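Local coordinates for HTH marR-type domain-containing protein (Streptococcus agalactiae serotype III, PDB 7DVR) that binds heme as a sensor and probably acts as a MarR-type transcription factor that recognises DNA through a winged helix-turn-helix domain, at residues A[51-54]-A[55-59]. Numbering follows the deposited sequence.
Sequences SIKD and AEEIL
This is a local contact at the N-terminal start of helix 52-59, where the short strand 50-51 runs into it: a capping box of Ser51 and Asp54 leads into the first i to i+4 bonds, beginning with Ser51 and Ala55. Ala55 N bonds to Ser51 O at 2.8 Å, and Ile58 N to Asp54 O at 2.9 Å. Between them, Glu56 N bonds to Ile52 O and Glu57 N to Lys53 O. Ser51 is the N-cap. Asp54 N donates to Ser51 OG at 3.2 Å. In return, Ser51 N donates a nearly straight bond to Asp54 OD2 at 3.1 Å, on the anti side and 25° out of the carboxylate plane. Asp54 CG lies beside its own backbone N (chi1 -64°), which turns the carboxylate back to the cap. In the MarR winged helix-turn-helix, this short helix precedes helix 63-75, which by family analogy is probably the recognition helix. Glu56 and Ile52 touch Ala66 of that helix, and Ala55 packs on Leu38 of helix 34-44. On the exposed side, Lys53 and Glu57 form a salt bridge, NZ to OE2 3.4 Å. A bend at chi4 (-84°) keeps Lys53 NZ near Glu57, while Lys53 CE lies 3.1 Å from Glu57 OE2. Ile58 lays CG1 against Asp54 O at 3.1 Å.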
ATOM      1  N   SER A  51     -18.246   7.885  27.582  1.00 45.00           N
ATOM      2  CA  SER A  51     -19.580   7.825  26.944  1.00 44.59           C
ATOM      3  C   SER A  51     -19.336   7.522  25.449  1.00 43.91           C
ATOM      4  O   SER A  51     -18.195   7.659  24.921  1.00 44.89           O
ATOM      5  CB  SER A  51     -20.397   9.027  27.228  1.00 47.30           C
ATOM      6  OG  SER A  51     -19.702  10.174  26.769  1.00 44.86           O
ATOM      7  N   ILE A  52     -20.423   7.319  24.723  1.00 47.20           N
ATOM      8  CA  ILE A  52     -20.295   7.187  23.253  1.00 48.69           C
ATOM      9  C   ILE A  52     -19.779   8.500  22.687  1.00 49.24           C
ATOM     10  O   ILE A  52     -18.900   8.483  21.850  1.00 49.53           O
ATOM     11  CB  ILE A  52     -21.605   6.691  22.655  1.00 52.43           C
ATOM     12  CG1 ILE A  52     -21.900   5.295  23.221  1.00 54.15           C
ATOM     13  CG2 ILE A  52     -21.487   6.669  21.151  1.00 55.22           C
ATOM     14  CD1 ILE A  52     -23.284   4.791  22.994  1.00 55.77           C
ATOM     15  N   LYS A  53     -20.256   9.610  23.223  1.00 49.05           N
ATOM     16  CA  LYS A  53     -19.740  10.919  22.825  1.00 50.39           C
ATOM     17  C   LYS A  53     -18.239  10.961  23.092  1.00 49.03           C
ATOM     18  O   LYS A  53     -17.552  11.508  22.290  1.00 48.74           O
ATOM     19  CB  LYS A  53     -20.437  12.022  23.629  1.00 52.21           C
ATOM     20  CG  LYS A  53     -19.694  13.334  23.577  1.00 58.40           C
ATOM     21  CD  LYS A  53     -20.611  14.543  23.850  1.00 61.14           C
ATOM     22  CE  LYS A  53     -19.881  15.871  23.800  1.00 64.06           C
ATOM     23  NZ  LYS A  53     -19.211  16.190  25.081  1.00 64.99           N
ATOM     24  N   ASP A  54     -17.751  10.484  24.230  1.00 48.78           N
ATOM     25  CA  ASP A  54     -16.289  10.538  24.463  1.00 49.79           C
ATOM     26  C   ASP A  54     -15.623   9.691  23.391  1.00 53.40           C
ATOM     27  O   ASP A  54     -14.542  10.093  22.882  1.00 53.08           O
ATOM     28  CB  ASP A  54     -15.917  10.138  25.897  1.00 47.82           C
ATOM     29  CG  ASP A  54     -16.448  11.084  26.967  1.00 52.00           C
ATOM     30  OD1 ASP A  54     -16.334  12.278  26.805  1.00 49.90           O
ATOM     31  OD2 ASP A  54     -16.941  10.615  27.969  1.00 54.77           O
ATOM     32  N   ALA A  55     -16.214   8.532  23.069  1.00 53.67           N
ATOM     33  CA  ALA A  55     -15.607   7.637  22.053  1.00 56.88           C
ATOM     34  C   ALA A  55     -15.416   8.393  20.722  1.00 57.28           C
ATOM     35  O   ALA A  55     -14.280   8.402  20.194  1.00 54.94           O
ATOM     36  CB  ALA A  55     -16.416   6.372  21.891  1.00 57.16           C
ATOM     37  N   GLU A  56     -16.474   9.034  20.207  1.00 58.44           N
ATOM     38  CA  GLU A  56     -16.410   9.898  18.985  1.00 58.62           C
ATOM     39  C   GLU A  56     -15.214  10.854  19.064  1.00 60.81           C
ATOM     40  O   GLU A  56     -14.417  10.937  18.116  1.00 64.00           O
ATOM     41  CB  GLU A  56     -17.649  10.789  18.820  1.00 59.79           C
ATOM     42  CG  GLU A  56     -18.959  10.054  18.624  1.00 60.17           C
ATOM     43  CD  GLU A  56     -20.224  10.834  18.953  1.00 61.51           C
ATOM     44  OE1 GLU A  56     -20.259  12.020  18.734  1.00 62.29           O
ATOM     45  OE2 GLU A  56     -21.171  10.218  19.425  1.00 66.02           O
ATOM     46  N   GLU A  57     -15.115  11.617  20.148  1.00 59.14           N
ATOM     47  CA  GLU A  57     -14.048  12.626  20.242  1.00 60.68           C
ATOM     48  C   GLU A  57     -12.706  11.936  20.228  1.00 58.38           C
ATOM     49  O   GLU A  57     -11.855  12.435  19.555  1.00 58.60           O
ATOM     50  CB  GLU A  57     -14.198  13.533  21.456  1.00 61.57           C
ATOM     51  CG  GLU A  57     -15.283  14.545  21.238  1.00 68.48           C
ATOM     52  CD  GLU A  57     -15.817  15.172  22.510  1.00 73.24           C
ATOM     53  OE1 GLU A  57     -15.005  15.707  23.291  1.00 76.28           O
ATOM     54  OE2 GLU A  57     -17.037  15.149  22.703  1.00 75.65           O
ATOM     55  N   ILE A  58     -12.540  10.862  20.991  1.00 58.29           N
ATOM     56  CA  ILE A  58     -11.225  10.170  21.139  1.00 59.92           C
ATOM     57  C   ILE A  58     -10.757   9.605  19.800  1.00 61.79           C
ATOM     58  O   ILE A  58      -9.534   9.591  19.565  1.00 64.81           O
ATOM     59  CB  ILE A  58     -11.317   9.046  22.175  1.00 61.15           C
ATOM     60  CG1 ILE A  58     -11.569   9.574  23.590  1.00 62.76           C
ATOM     61  CG2 ILE A  58     -10.072   8.184  22.148  1.00 61.31           C
ATOM     62  CD1 ILE A  58     -12.190   8.524  24.513  1.00 64.06           C
ATOM     63  N   LEU A  59     -11.671   9.114  18.964  1.00 61.85           N
ATOM     64  CA  LEU A  59     -11.287   8.498  17.659  1.00 62.77           C
ATOM     65  C   LEU A  59     -11.561   9.420  16.461  1.00 64.65           C
ATOM     66  O   LEU A  59     -11.405   8.965  15.320  1.00 66.35           O
ATOM     67  CB  LEU A  59     -12.091   7.221  17.513  1.00 63.26           C
ATOM     68  CG  LEU A  59     -11.787   6.147  18.543  1.00 62.98           C
ATOM     69  CD1 LEU A  59     -12.758   5.006  18.342  1.00 63.19           C
ATOM     70  CD2 LEU A  59     -10.345   5.639  18.431  1.00 64.57           C
TER